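Local coordinates for probable Zn binding protein (Lactobacillus acidophilus, PDB 3Q69) that is of uncertain function but probably contributes to mucus binding as a MucBP-type domain of a longer protein, at residues 13-18 and 96-101; 33-38 and 54-59; 60-65 and 75-80. All coordinates share one frame; numbering follows the deposited sequence.

Contact 1: residues 13-18 and 96-101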
ATOM      1  N   GLN A  13       0.785  -3.043  -2.130  1.00 17.96           N
ATOM      2  CA  GLN A  13      -0.169  -3.227  -3.209  1.00 20.79           C
ATOM      3  C   GLN A  13       0.240  -4.476  -3.981  1.00 21.05           C
ATOM      4  O   GLN A  13       1.354  -4.558  -4.482  1.00 21.18           O
ATOM      5  CB  GLN A  13      -0.152  -2.021  -4.146  1.00 18.90           C
ATOM      6  CG  GLN A  13      -1.104  -2.162  -5.320  1.00 22.11           C
ATOM      7  CD  GLN A  13      -0.915  -1.091  -6.358  1.00 21.24           C
ATOM      8  OE1 GLN A  13       0.161  -0.946  -6.936  1.00 20.81           O
ATOM      9  NE2 GLN A  13      -1.958  -0.330  -6.605  1.00 18.63           N
ATOM     10  N   THR A  14      -0.661  -5.450  -4.053  1.00 21.03           N
ATOM     11  CA  THR A  14      -0.399  -6.696  -4.766  1.00 19.77           C
ATOM     12  C   THR A  14      -1.368  -6.853  -5.925  1.00 19.71           C
ATOM     13  O   THR A  14      -2.568  -6.980  -5.731  1.00 19.40           O
ATOM     14  CB  THR A  14      -0.535  -7.919  -3.843  1.00 19.90           C
ATOM     15  OG1 THR A  14       0.419  -7.827  -2.783  1.00 16.65           O
ATOM     16  CG2 THR A  14      -0.299  -9.197  -4.618  1.00 21.35           C
ATOM     17  N   ILE A  15      -0.822  -6.847  -7.134  1.00 20.87           N
ATOM     18  CA  ILE A  15      -1.605  -6.990  -8.351  1.00 21.12           C
ATOM     19  C   ILE A  15      -1.404  -8.366  -8.991  1.00 22.20           C
ATOM     20  O   ILE A  15      -0.283  -8.745  -9.334  1.00 22.94           O
ATOM     21  CB  ILE A  15      -1.220  -5.905  -9.378  1.00 20.45           C
ATOM     22  CG1 ILE A  15      -1.377  -4.521  -8.760  1.00 21.55           C
ATOM     23  CG2 ILE A  15      -2.106  -6.019 -10.616  1.00 20.40           C
ATOM     24  CD1 ILE A  15      -2.785  -4.186  -8.379  1.00 20.94           C
ATOM     25  N   HIS A  16      -2.501  -9.101  -9.159  1.00 22.13           N
ATOM     26  CA  HIS A  16      -2.458 -10.431  -9.753  1.00 23.07           C
ATOM     27  C   HIS A  16      -2.834 -10.336 -11.226  1.00 24.27           C
ATOM     28  O   HIS A  16      -3.671  -9.505 -11.618  1.00 22.33           O
ATOM     29  CB  HIS A  16      -3.430 -11.370  -9.034  1.00 20.89           C
ATOM     30  CG  HIS A  16      -3.072 -11.632  -7.602  1.00 21.42           C
ATOM     31  ND1 HIS A  16      -1.902 -12.247  -7.228  1.00 20.27           N
ATOM     32  CD2 HIS A  16      -3.748 -11.364  -6.458  1.00 21.01           C
ATOM     33  CE1 HIS A  16      -1.867 -12.352  -5.905  1.00 19.95           C
ATOM     34  NE2 HIS A  16      -2.972 -11.825  -5.420  1.00 19.30           N
ATOM     35  N   TYR A  17      -2.209 -11.182 -12.040  1.00 24.81           N
ATOM     36  CA  TYR A  17      -2.480 -11.205 -13.469  1.00 25.55           C
ATOM     37  C   TYR A  17      -2.845 -12.633 -13.858  1.00 26.30           C
ATOM     38  O   TYR A  17      -2.021 -13.531 -13.782  1.00 26.71           O
ATOM     39  CB  TYR A  17      -1.249 -10.731 -14.242  1.00 24.45           C
ATOM     40  CG  TYR A  17      -0.837  -9.318 -13.891  1.00 25.79           C
ATOM     41  CD1 TYR A  17      -1.567  -8.231 -14.343  1.00 25.35           C
ATOM     42  CD2 TYR A  17       0.261  -9.071 -13.069  1.00 27.36           C
ATOM     43  CE1 TYR A  17      -1.222  -6.936 -13.986  1.00 26.98           C
ATOM     44  CE2 TYR A  17       0.618  -7.774 -12.704  1.00 28.25           C
ATOM     45  CZ  TYR A  17      -0.132  -6.714 -13.170  1.00 27.18           C
ATOM     46  OH  TYR A  17       0.198  -5.423 -12.831  1.00 28.56           O
ATOM     47  N   ARG A  18      -4.095 -12.829 -14.255  1.00 27.48           N
ATOM     48  CA  ARG A  18      -4.583 -14.143 -14.644  1.00 28.36           C
ATOM     49  C   ARG A  18      -5.433 -14.104 -15.911  1.00 28.82           C
ATOM     50  O   ARG A  18      -5.903 -13.040 -16.340  1.00 27.48           O
ATOM     51  CB  ARG A  18      -5.404 -14.741 -13.503  1.00 28.76           C
ATOM     52  CG  ARG A  18      -4.593 -15.035 -12.257  1.00 32.84           C
ATOM     53  CD  ARG A  18      -5.415 -15.792 -11.237  1.00 37.31           C
ATOM     54  NE  ARG A  18      -4.581 -16.432 -10.230  1.00 42.48           N
ATOM     55  CZ  ARG A  18      -5.038 -17.284  -9.316  1.00 44.80           C
ATOM     56  NH1 ARG A  18      -6.330 -17.595  -9.279  1.00 45.72           N
ATOM     57  NH2 ARG A  18      -4.196 -17.835  -8.446  1.00 45.84           N
ATOM     58  N   ARG A  96      -3.585  -3.187  -0.398  1.00 20.94           N
ATOM     59  CA  ARG A  96      -4.453  -3.274  -1.561  1.00 22.04           C
ATOM     60  C   ARG A  96      -4.096  -4.557  -2.299  1.00 23.89           C
ATOM     61  O   ARG A  96      -2.937  -5.014  -2.271  1.00 19.73           O
ATOM     62  CB  ARG A  96      -4.225  -2.101  -2.523  1.00 24.00           C
ATOM     63  CG  ARG A  96      -3.698  -0.799  -1.896  1.00 26.95           C
ATOM     64  CD  ARG A  96      -4.609  -0.266  -0.831  1.00 27.83           C
ATOM     65  NE  ARG A  96      -5.169   1.032  -1.169  1.00 27.21           N
ATOM     66  CZ  ARG A  96      -5.693   1.859  -0.269  1.00 27.26           C
ATOM     67  NH1 ARG A  96      -5.712   1.514   1.013  1.00 29.18           N
ATOM     68  NH2 ARG A  96      -6.220   3.021  -0.643  1.00 27.24           N
ATOM     69  N   GLU A  97      -5.094  -5.124  -2.967  1.00 23.91           N
ATOM     70  CA  GLU A  97      -4.908  -6.345  -3.725  1.00 25.26           C
ATOM     71  C   GLU A  97      -6.022  -6.524  -4.741  1.00 24.25           C
ATOM     72  O   GLU A  97      -7.199  -6.456  -4.405  1.00 24.51           O
ATOM     73  CB  GLU A  97      -4.852  -7.564  -2.782  1.00 25.88           C
ATOM     74  CG  GLU A  97      -4.901  -8.923  -3.506  1.00 30.87           C
ATOM     75  CD  GLU A  97      -4.586 -10.112  -2.601  1.00 33.57           C
ATOM     76  OE1 GLU A  97      -4.988 -10.101  -1.417  1.00 34.20           O
ATOM     77  OE2 GLU A  97      -3.949 -11.072  -3.082  1.00 34.16           O
ATOM     78  N   GLU A  98      -5.654  -6.715  -5.999  1.00 22.91           N
ATOM     79  CA  GLU A  98      -6.657  -6.965  -7.013  1.00 22.59           C
ATOM     80  C   GLU A  98      -6.109  -7.828  -8.141  1.00 22.27           C
ATOM     81  O   GLU A  98      -4.902  -8.084  -8.242  1.00 19.99           O
ATOM     82  CB  GLU A  98      -7.249  -5.646  -7.549  1.00 25.66           C
ATOM     83  CG  GLU A  98      -6.276  -4.560  -8.036  1.00 26.22           C
ATOM     84  CD  GLU A  98      -7.014  -3.321  -8.560  1.00 29.95           C
ATOM     85  OE1 GLU A  98      -7.769  -3.419  -9.566  1.00 28.91           O
ATOM     86  OE2 GLU A  98      -6.844  -2.238  -7.961  1.00 27.29           O
ATOM     87  N   THR A  99      -7.008  -8.302  -8.985  1.00 21.40           N
ATOM     88  CA  THR A  99      -6.599  -9.133 -10.090  1.00 21.28           C
ATOM     89  C   THR A  99      -7.037  -8.514 -11.403  1.00 21.86           C
ATOM     90  O   THR A  99      -8.139  -7.988 -11.519  1.00 22.64           O
ATOM     91  CB  THR A  99      -7.223 -10.530  -9.962  1.00 21.95           C
ATOM     92  OG1 THR A  99      -6.907 -11.084  -8.675  1.00 23.02           O
ATOM     93  CG2 THR A  99      -6.705 -11.450 -11.053  1.00 20.71           C
ATOM     94  N   VAL A 100      -6.151  -8.587 -12.385  1.00 20.53           N
ATOM     95  CA  VAL A 100      -6.425  -8.098 -13.716  1.00 21.08           C
ATOM     96  C   VAL A 100      -6.681  -9.358 -14.533  1.00 22.61           C
ATOM     97  O   VAL A 100      -5.864 -10.279 -14.516  1.00 23.51           O
ATOM     98  CB  VAL A 100      -5.212  -7.334 -14.278  1.00 21.83           C
ATOM     99  CG1 VAL A 100      -5.530  -6.789 -15.681  1.00 23.81           C
ATOM    100  CG2 VAL A 100      -4.855  -6.177 -13.334  1.00 22.19           C
ATOM    101  N   ILE A 101      -7.797  -9.400 -15.259  1.00 22.99           N
ATOM    102  CA  ILE A 101      -8.139 -10.580 -16.055  1.00 25.35           C
ATOM    103  C   ILE A 101      -7.956 -10.367 -17.563  1.00 24.76           C
ATOM    104  O   ILE A 101      -8.372  -9.350 -18.126  1.00 26.07           O
ATOM    105  CB  ILE A 101      -9.602 -11.015 -15.761  1.00 24.18           C
ATOM    106  CG1 ILE A 101      -9.712 -11.463 -14.304  1.00 24.48           C
ATOM    107  CG2 ILE A 101     -10.041 -12.128 -16.702  1.00 26.32           C
ATOM    108  CD1 ILE A 101      -8.828 -12.667 -13.966  1.00 23.53           C
TER
HETATM  109  O   HOH W   1      -0.564  -6.305  -0.939  1.00 25.54           O

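Contact 2: residues 33-38 and 54-59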
ATOM      1  N   LEU A  33       4.580   0.939   0.526  1.00 14.35           N
ATOM      2  CA  LEU A  33       4.662   2.328   0.955  1.00 14.15           C
ATOM      3  C   LEU A  33       4.930   2.258   2.454  1.00 12.94           C
ATOM      4  O   LEU A  33       4.187   1.623   3.217  1.00 15.66           O
ATOM      5  CB  LEU A  33       3.347   3.059   0.658  1.00 13.40           C
ATOM      6  CG  LEU A  33       3.039   3.256  -0.830  1.00 15.40           C
ATOM      7  CD1 LEU A  33       1.726   3.951  -1.026  1.00 16.87           C
ATOM      8  CD2 LEU A  33       4.169   4.007  -1.469  1.00 18.09           C
ATOM      9  N   ILE A  34       6.010   2.900   2.875  1.00 13.25           N
ATOM     10  CA  ILE A  34       6.407   2.882   4.275  1.00 13.43           C
ATOM     11  C   ILE A  34       6.133   4.238   4.934  1.00 13.33           C
ATOM     12  O   ILE A  34       6.603   5.274   4.484  1.00 12.15           O
ATOM     13  CB  ILE A  34       7.890   2.509   4.369  1.00 13.71           C
ATOM     14  CG1 ILE A  34       8.106   1.237   3.541  1.00 13.82           C
ATOM     15  CG2 ILE A  34       8.313   2.292   5.836  1.00 12.88           C
ATOM     16  CD1 ILE A  34       9.573   0.780   3.407  1.00 18.32           C
ATOM     17  N   PHE A  35       5.359   4.200   6.013  1.00 11.05           N
ATOM     18  CA  PHE A  35       4.964   5.387   6.764  1.00 12.13           C
ATOM     19  C   PHE A  35       5.564   5.336   8.169  1.00 10.73           C
ATOM     20  O   PHE A  35       5.362   4.368   8.916  1.00  8.92           O
ATOM     21  CB  PHE A  35       3.446   5.431   6.905  1.00 12.13           C
ATOM     22  CG  PHE A  35       2.704   5.479   5.609  1.00 10.96           C
ATOM     23  CD1 PHE A  35       2.115   6.664   5.175  1.00 12.89           C
ATOM     24  CD2 PHE A  35       2.587   4.346   4.819  1.00 10.51           C
ATOM     25  CE1 PHE A  35       1.405   6.721   3.957  1.00 13.34           C
ATOM     26  CE2 PHE A  35       1.887   4.380   3.608  1.00 13.09           C
ATOM     27  CZ  PHE A  35       1.296   5.569   3.177  1.00 13.16           C
ATOM     28  N   THR A  36       6.292   6.381   8.541  1.00  8.20           N
ATOM     29  CA  THR A  36       6.913   6.407   9.850  1.00 10.96           C
ATOM     30  C   THR A  36       6.625   7.706  10.573  1.00 12.29           C
ATOM     31  O   THR A  36       6.935   8.781  10.078  1.00 15.01           O
ATOM     32  CB  THR A  36       8.456   6.232   9.765  1.00 12.56           C
ATOM     33  OG1 THR A  36       8.761   4.921   9.288  1.00 12.14           O
ATOM     34  CG2 THR A  36       9.103   6.380  11.165  1.00 12.13           C
ATOM     35  N   GLN A  37       6.010   7.598  11.745  1.00 11.51           N
ATOM     36  CA  GLN A  37       5.713   8.762  12.567  1.00 13.81           C
ATOM     37  C   GLN A  37       6.685   8.830  13.732  1.00 16.09           C
ATOM     38  O   GLN A  37       7.030   7.796  14.333  1.00 14.58           O
ATOM     39  CB  GLN A  37       4.290   8.685  13.103  1.00 13.34           C
ATOM     40  CG  GLN A  37       3.981   9.677  14.195  1.00 12.77           C
ATOM     41  CD  GLN A  37       2.535   9.631  14.658  1.00 14.87           C
ATOM     42  OE1 GLN A  37       1.865   8.608  14.544  1.00 16.26           O
ATOM     43  NE2 GLN A  37       2.066  10.724  15.230  1.00 14.23           N
ATOM     44  N   SER A  38       7.147  10.044  14.027  1.00 14.32           N
ATOM     45  CA  SER A  38       8.057  10.280  15.140  1.00 16.28           C
ATOM     46  C   SER A  38       7.278  10.805  16.342  1.00 17.49           C
ATOM     47  O   SER A  38       6.236  11.432  16.207  1.00 19.66           O
ATOM     48  CB  SER A  38       9.130  11.299  14.770  1.00 16.96           C
ATOM     49  OG  SER A  38      10.030  10.754  13.825  1.00 24.71           O
ATOM     50  N   TRP A  54      -1.186  14.208  13.302  1.00 23.30           N
ATOM     51  CA  TRP A  54      -0.196  13.778  12.315  1.00 21.82           C
ATOM     52  C   TRP A  54      -0.924  12.991  11.243  1.00 17.51           C
ATOM     53  O   TRP A  54      -1.831  12.225  11.523  1.00 15.96           O
ATOM     54  CB  TRP A  54       0.875  12.859  12.924  1.00 21.03           C
ATOM     55  CG  TRP A  54       1.897  12.372  11.911  1.00 22.40           C
ATOM     56  CD1 TRP A  54       3.015  13.042  11.476  1.00 22.95           C
ATOM     57  CD2 TRP A  54       1.895  11.111  11.220  1.00 20.49           C
ATOM     58  NE1 TRP A  54       3.705  12.276  10.564  1.00 22.71           N
ATOM     59  CE2 TRP A  54       3.045  11.091  10.389  1.00 20.93           C
ATOM     60  CE3 TRP A  54       1.043   9.999  11.223  1.00 19.61           C
ATOM     61  CZ2 TRP A  54       3.361   9.998   9.573  1.00 18.60           C
ATOM     62  CZ3 TRP A  54       1.361   8.912  10.410  1.00 17.75           C
ATOM     63  CH2 TRP A  54       2.514   8.925   9.593  1.00 16.57           C
ATOM     64  N   SER A  55      -0.481  13.155  10.010  1.00 16.65           N
ATOM     65  CA  SER A  55      -1.092  12.482   8.874  1.00 15.62           C
ATOM     66  C   SER A  55      -0.110  12.512   7.700  1.00 14.77           C
ATOM     67  O   SER A  55       0.598  13.488   7.511  1.00 14.68           O
ATOM     68  CB  SER A  55      -2.399  13.174   8.470  1.00 17.80           C
ATOM     69  OG  SER A  55      -3.086  12.372   7.528  1.00 19.05           O
ATOM     70  N   LEU A  56      -0.077  11.439   6.920  1.00 12.43           N
ATOM     71  CA  LEU A  56       0.836  11.345   5.802  1.00 11.20           C
ATOM     72  C   LEU A  56       0.195  10.534   4.695  1.00 11.65           C
ATOM     73  O   LEU A  56      -0.395   9.473   4.909  1.00 13.38           O
ATOM     74  CB  LEU A  56       2.144  10.686   6.254  1.00 12.49           C
ATOM     75  CG  LEU A  56       3.273  10.505   5.223  1.00 12.74           C
ATOM     76  CD1 LEU A  56       3.763  11.861   4.774  1.00 13.49           C
ATOM     77  CD2 LEU A  56       4.454   9.683   5.866  1.00 10.31           C
ATOM     78  N   THR A  57       0.330  11.059   3.490  1.00 12.83           N
ATOM     79  CA  THR A  57      -0.241  10.442   2.326  1.00 12.88           C
ATOM     80  C   THR A  57       0.833  10.144   1.306  1.00 11.42           C
ATOM     81  O   THR A  57       1.766  10.935   1.117  1.00 10.26           O
ATOM     82  CB  THR A  57      -1.307  11.376   1.681  1.00 12.44           C
ATOM     83  OG1 THR A  57      -2.393  11.547   2.599  1.00 10.52           O
ATOM     84  CG2 THR A  57      -1.873  10.753   0.386  1.00 12.76           C
ATOM     85  N   GLN A  58       0.712   8.994   0.653  1.00  9.33           N
ATOM     86  CA  GLN A  58       1.668   8.600  -0.382  1.00 12.21           C
ATOM     87  C   GLN A  58       0.826   7.912  -1.467  1.00 14.16           C
ATOM     88  O   GLN A  58      -0.315   7.494  -1.227  1.00 13.69           O
ATOM     89  CB  GLN A  58       2.732   7.630   0.188  1.00 11.43           C
ATOM     90  CG  GLN A  58       3.563   8.215   1.296  1.00 12.09           C
ATOM     91  CD  GLN A  58       4.771   7.384   1.679  1.00 15.17           C
ATOM     92  OE1 GLN A  58       5.765   7.318   0.948  1.00 19.35           O
ATOM     93  NE2 GLN A  58       4.691   6.740   2.842  1.00 13.10           N
ATOM     94  N   THR A  59       1.411   7.749  -2.640  1.00 17.74           N
ATOM     95  CA  THR A  59       0.683   7.152  -3.740  1.00 19.48           C
ATOM     96  C   THR A  59       1.341   5.966  -4.395  1.00 20.01           C
ATOM     97  O   THR A  59       2.537   5.980  -4.675  1.00 22.27           O
ATOM     98  CB  THR A  59       0.423   8.193  -4.864  1.00 22.00           C
ATOM     99  OG1 THR A  59      -0.396   9.251  -4.352  1.00 23.69           O
ATOM    100  CG2 THR A  59      -0.264   7.530  -6.056  1.00 23.47           C
TER

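Contact 3: residues 60-65 and 75-80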
ATOM      1  N   PHE A  60       0.535   4.944  -4.635  1.00 19.73           N
ATOM      2  CA  PHE A  60       0.965   3.755  -5.351  1.00 19.52           C
ATOM      3  C   PHE A  60       0.779   4.246  -6.790  1.00 20.72           C
ATOM      4  O   PHE A  60      -0.358   4.358  -7.256  1.00 21.50           O
ATOM      5  CB  PHE A  60      -0.012   2.613  -5.108  1.00 15.58           C
ATOM      6  CG  PHE A  60       0.188   1.887  -3.805  1.00 13.69           C
ATOM      7  CD1 PHE A  60       1.389   1.231  -3.519  1.00 12.25           C
ATOM      8  CD2 PHE A  60      -0.874   1.755  -2.912  1.00 13.96           C
ATOM      9  CE1 PHE A  60       1.523   0.443  -2.353  1.00  8.70           C
ATOM     10  CE2 PHE A  60      -0.753   0.979  -1.759  1.00 11.44           C
ATOM     11  CZ  PHE A  60       0.452   0.317  -1.484  1.00 13.82           C
ATOM     12  N   GLU A  61       1.866   4.569  -7.483  1.00 19.81           N
ATOM     13  CA  GLU A  61       1.767   5.076  -8.856  1.00 20.95           C
ATOM     14  C   GLU A  61       0.975   4.189  -9.821  1.00 20.47           C
ATOM     15  O   GLU A  61       0.814   2.982  -9.596  1.00 18.73           O
ATOM     16  CB  GLU A  61       3.170   5.300  -9.436  1.00 24.16           C
ATOM     17  CG  GLU A  61       4.081   6.193  -8.574  1.00 26.50           C
ATOM     18  CD  GLU A  61       3.508   7.591  -8.363  1.00 30.01           C
ATOM     19  OE1 GLU A  61       3.112   8.237  -9.364  1.00 30.33           O
ATOM     20  OE2 GLU A  61       3.459   8.041  -7.195  1.00 34.41           O
ATOM     21  N   ALA A  62       0.505   4.805 -10.905  1.00 19.37           N
ATOM     22  CA  ALA A  62      -0.253   4.096 -11.930  1.00 19.87           C
ATOM     23  C   ALA A  62       0.603   2.933 -12.417  1.00 19.88           C
ATOM     24  O   ALA A  62       1.801   3.091 -12.637  1.00 17.94           O
ATOM     25  CB  ALA A  62      -0.583   5.029 -13.080  1.00 19.39           C
ATOM     26  N   LEU A  63      -0.018   1.770 -12.582  1.00 19.84           N
ATOM     27  CA  LEU A  63       0.686   0.568 -13.006  1.00 20.20           C
ATOM     28  C   LEU A  63       0.059   0.007 -14.280  1.00 21.14           C
ATOM     29  O   LEU A  63      -0.952  -0.701 -14.234  1.00 20.07           O
ATOM     30  CB  LEU A  63       0.617  -0.485 -11.897  1.00 21.05           C
ATOM     31  CG  LEU A  63       1.452  -1.748 -12.108  1.00 23.46           C
ATOM     32  CD1 LEU A  63       2.931  -1.388 -11.978  1.00 23.29           C
ATOM     33  CD2 LEU A  63       1.057  -2.802 -11.083  1.00 23.81           C
ATOM     34  N   PRO A  64       0.633   0.339 -15.444  1.00 22.49           N
ATOM     35  CA  PRO A  64       0.093  -0.162 -16.711  1.00 23.48           C
ATOM     36  C   PRO A  64       0.137  -1.691 -16.724  1.00 23.97           C
ATOM     37  O   PRO A  64       1.146  -2.297 -16.376  1.00 24.26           O
ATOM     38  CB  PRO A  64       1.030   0.451 -17.750  1.00 24.25           C
ATOM     39  CG  PRO A  64       1.502   1.697 -17.107  1.00 25.31           C
ATOM     40  CD  PRO A  64       1.769   1.240 -15.686  1.00 24.75           C
ATOM     41  N   SER A  65      -0.957  -2.317 -17.131  1.00 26.21           N
ATOM     42  CA  SER A  65      -1.008  -3.778 -17.174  1.00 27.49           C
ATOM     43  C   SER A  65      -0.168  -4.337 -18.327  1.00 29.17           C
ATOM     44  O   SER A  65      -0.116  -3.753 -19.419  1.00 28.20           O
ATOM     45  CB  SER A  65      -2.454  -4.236 -17.336  1.00 26.21           C
ATOM     46  OG  SER A  65      -3.204  -3.984 -16.168  1.00 24.61           O
ATOM     47  N   LYS A  75      -8.477  -4.458 -17.052  1.00 28.69           N
ATOM     48  CA  LYS A  75      -7.999  -3.204 -16.469  1.00 30.67           C
ATOM     49  C   LYS A  75      -6.630  -2.884 -17.089  1.00 30.97           C
ATOM     50  O   LYS A  75      -5.586  -3.279 -16.565  1.00 29.59           O
ATOM     51  CB  LYS A  75      -7.857  -3.321 -14.944  1.00 29.79           C
ATOM     52  CG  LYS A  75      -9.090  -3.753 -14.221  1.00 30.95           C
ATOM     53  CD  LYS A  75      -8.809  -3.860 -12.711  1.00 33.69           C
ATOM     54  CE  LYS A  75      -9.862  -4.704 -11.996  1.00 33.07           C
ATOM     55  NZ  LYS A  75     -11.224  -4.144 -12.193  1.00 36.63           N
ATOM     56  N   PRO A  76      -6.625  -2.147 -18.214  1.00 31.87           N
ATOM     57  CA  PRO A  76      -5.385  -1.779 -18.906  1.00 31.82           C
ATOM     58  C   PRO A  76      -4.358  -1.104 -17.998  1.00 32.06           C
ATOM     59  O   PRO A  76      -3.158  -1.142 -18.262  1.00 31.73           O
ATOM     60  CB  PRO A  76      -5.876  -0.861 -20.026  1.00 33.79           C
ATOM     61  CG  PRO A  76      -7.097  -0.232 -19.423  1.00 33.65           C
ATOM     62  CD  PRO A  76      -7.769  -1.398 -18.768  1.00 32.29           C
HETATM   63  N   MSE A  77      -4.833  -0.475 -16.931  1.00 31.50           N
HETATM   64  CA  MSE A  77      -3.949   0.188 -15.996  1.00 31.25           C
HETATM   65  C   MSE A  77      -4.575   0.299 -14.602  1.00 29.64           C
HETATM   66  O   MSE A  77      -5.745   0.647 -14.441  1.00 27.09           O
HETATM   67  CB  MSE A  77      -3.600   1.583 -16.497  1.00 35.57           C
HETATM   68  CG  MSE A  77      -2.688   2.330 -15.558  1.00 40.82           C
HETATM   69 SE   MSE A  77      -2.450   4.190 -16.082  1.00 52.88          SE
HETATM   70  CE  MSE A  77      -3.855   4.968 -15.009  1.00 46.73           C
ATOM     71  N   VAL A  78      -3.766   0.028 -13.591  1.00 27.04           N
ATOM     72  CA  VAL A  78      -4.212   0.096 -12.211  1.00 25.69           C
ATOM     73  C   VAL A  78      -3.683   1.341 -11.514  1.00 25.20           C
ATOM     74  O   VAL A  78      -2.605   1.824 -11.837  1.00 25.47           O
ATOM     75  CB  VAL A  78      -3.754  -1.159 -11.438  1.00 25.11           C
ATOM     76  CG1 VAL A  78      -4.015  -0.988  -9.945  1.00 24.15           C
ATOM     77  CG2 VAL A  78      -4.491  -2.378 -11.989  1.00 22.08           C
ATOM     78  N   GLY A  79      -4.445   1.851 -10.549  1.00 24.62           N
ATOM     79  CA  GLY A  79      -4.028   3.039  -9.823  1.00 22.29           C
ATOM     80  C   GLY A  79      -4.149   4.262 -10.699  1.00 22.16           C
ATOM     81  O   GLY A  79      -4.754   4.168 -11.763  1.00 23.87           O
ATOM     82  N   PRO A  80      -3.613   5.423 -10.290  1.00 20.35           N
ATOM     83  CA  PRO A  80      -2.886   5.652  -9.033  1.00 19.87           C
ATOM     84  C   PRO A  80      -3.800   5.455  -7.817  1.00 20.64           C
ATOM     85  O   PRO A  80      -5.037   5.567  -7.918  1.00 19.15           O
ATOM     86  CB  PRO A  80      -2.415   7.101  -9.164  1.00 18.33           C
ATOM     87  CG  PRO A  80      -3.475   7.727 -10.004  1.00 19.96           C
ATOM     88  CD  PRO A  80      -3.720   6.671 -11.066  1.00 17.54           C
TER

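Contact 1: residues 13-18 and 96-101
The backbone N-H groups of Thr-14, His-16 and Arg-18 donate to the carbonyl oxygens of Arg-96, Glu-98 and Val-100 in a parallel ladder: the two strands run in the same direction, 22° apart, in one-to-one register from Gln-13/Arg-96 to Arg-18/Ile-101. Five backbone hydrogen bonds join them, and the straightest runs from His-16 N to Glu-98 O (2.8 Å, 176° at the hydrogen). A water at 3.0 Å donates to Arg-96 O and also meets Thr-14 OG1.

On the face carrying His-16 and Glu-97, CG of His-16 is anti to the carbonyl carbon (chi1 -65°), which brings the ring to the carboxylate, and NE2 donates to OE2 of Glu-97 at 2.6 Å. The oxygen lies in the ring plane and receives the bond on its anti lone pair. Asp-28 holds ND1, so both ring nitrogens are engaged, which fixes the rotation of the ring.

The other face is more apolar. Ile-15 CD1 runs alongside Glu-98 CG at 3.5 Å, and Val-100 CB lies 3.8 Å from Tyr-17 CD1.

Strand 27-42 lies on the far side of 13-18 within the five-stranded sheet, while strands 55-64 and 77-86 cover the Ile-15 face through Leu-63 and Val-78.

Contact 2: residues 33-38 and 54-59
Trp-54 meets Gln-37 at the start of the second segment, where two layers of the domain face each other. Strands 33-38 and 55-59 run antiparallel, 168° apart, but their axes come no nearer than 8.2 Å. That spacing is too wide for a backbone ladder and is characteristic of one sheet packed on another, here the two-stranded sheet on the five-stranded one.

At Trp-54, the indole lies against Gln-37, the two side chains running antiparallel and overlapping along their length. CB of Gln-37 stands 3.7 Å from the centroid of the six-membered ring of Trp-54, almost on its normal, a CH-pi contact. The extended chain carries the Gln-37 amide along the indole, and the planes there are 16° apart, stacked. Its NE2 ends 3.4 Å from Trp-54 CB. Arg-7 binds OE1 of Gln-37 and so steadies the amide.

Leu-56 comes next, its CD2 3.9 Å from Phe-35 CD1. Its carbonyl oxygen approaches the edge of the same ring, 3.4 Å from Phe-35 CE1. Thr-57 turns away, its hydroxyl bonded to Thr-84.

Gln-58 reaches across the gap. Its CG is anti to the carbonyl carbon (chi1 -61°), and the chain then extends until NE2 stands 3.3 Å above the plane of the Phe-35 ring, over its centre. The same NE2 donates to Ile-34 O at 2.9 Å; the acceptor lies in the amide plane, but the donor stands well above the carbonyl plane. Beyond it, Leu-33 CD1 packs near Gln-58 CB.

Gln-37 thus stacks flat on Trp-54, while Gln-58 stands steeply on Phe-35, NE2 first. Because Ile-34 O also holds that NE2, the rotation of the Gln-58 amide is fixed, and side chains rather than a backbone ladder join the layers here.

Contact 3: residues 60-65 and 75-80
Leu-63 and Val-78 form the hydrogen-bonded pair of a short antiparallel beta ladder, the end of the two-stranded sheet built from strands 55-64 and 77-86. Two backbone bonds define it: Leu-63 N donates to Val-78 O at 2.7 Å, and Val-78 N returns the bond to Leu-63 O at 3.0 Å, nearly straight at the hydrogen (178°). The next pair, Pro-64 with Met-77, is non-hydrogen-bonded, a position that suits a proline with no N-H to give. Leu-63 and Val-78 send their side chains to the inner face, where both touch Ile-15 of strand 2-19; those contacts, the paired backbone bonds and the burial of Val-78 mark the tightly packed part.

The opposite face, with Pro-64 and Met-77, is exposed to solvent, as is Pro-80. Met-77, a selenomethionine, lays its SE 3.6 Å from Ala-62 CB, and Pro-80 CD comes within 4.1 Å of the same methyl group. Gly-79, with a positive phi of 72°, and the cis peptide before Pro-80 interrupt the ladder, and backbone bonding resumes between Phe-60 and Asp-81; the bend leaves Pro-80 CA 3.4 Å from Phe-60 O, a CA-H...O contact.

At the other end the grip tightens again on Ser-65, which is buried. Its backbone N donates to Pro-76 O, and its OG is anti to the carbonyl carbon (chi1 -70°), which lets Ser-65 OG donate to Lys-75 O at a short 2.5 Å.

From the N terminus, strand 2-19 supplies 13-18 and strand 27-42 supplies 33-38. Contact 2 closes first, when 54-59 returns after 15 residues to face 33-38. The same strand runs on into 60-65, and contact 3 closes a nine-residue loop that includes strand 71-73. Contact 1 closes last, 96-101 pairing with 13-18 across 77 residues; it encloses both others, which follow in series without crossing. Contacts 2 and 3 meet where Leu-33 CG lies 3.5 Å from Phe-60 CE1, and contacts 1 and 3 where Tyr-17 OH lies 3.3 Å from Leu-63 CD2. Contact 1 belongs to the five-stranded sheet, contact 3 to the two-stranded one, and contact 2 spans both.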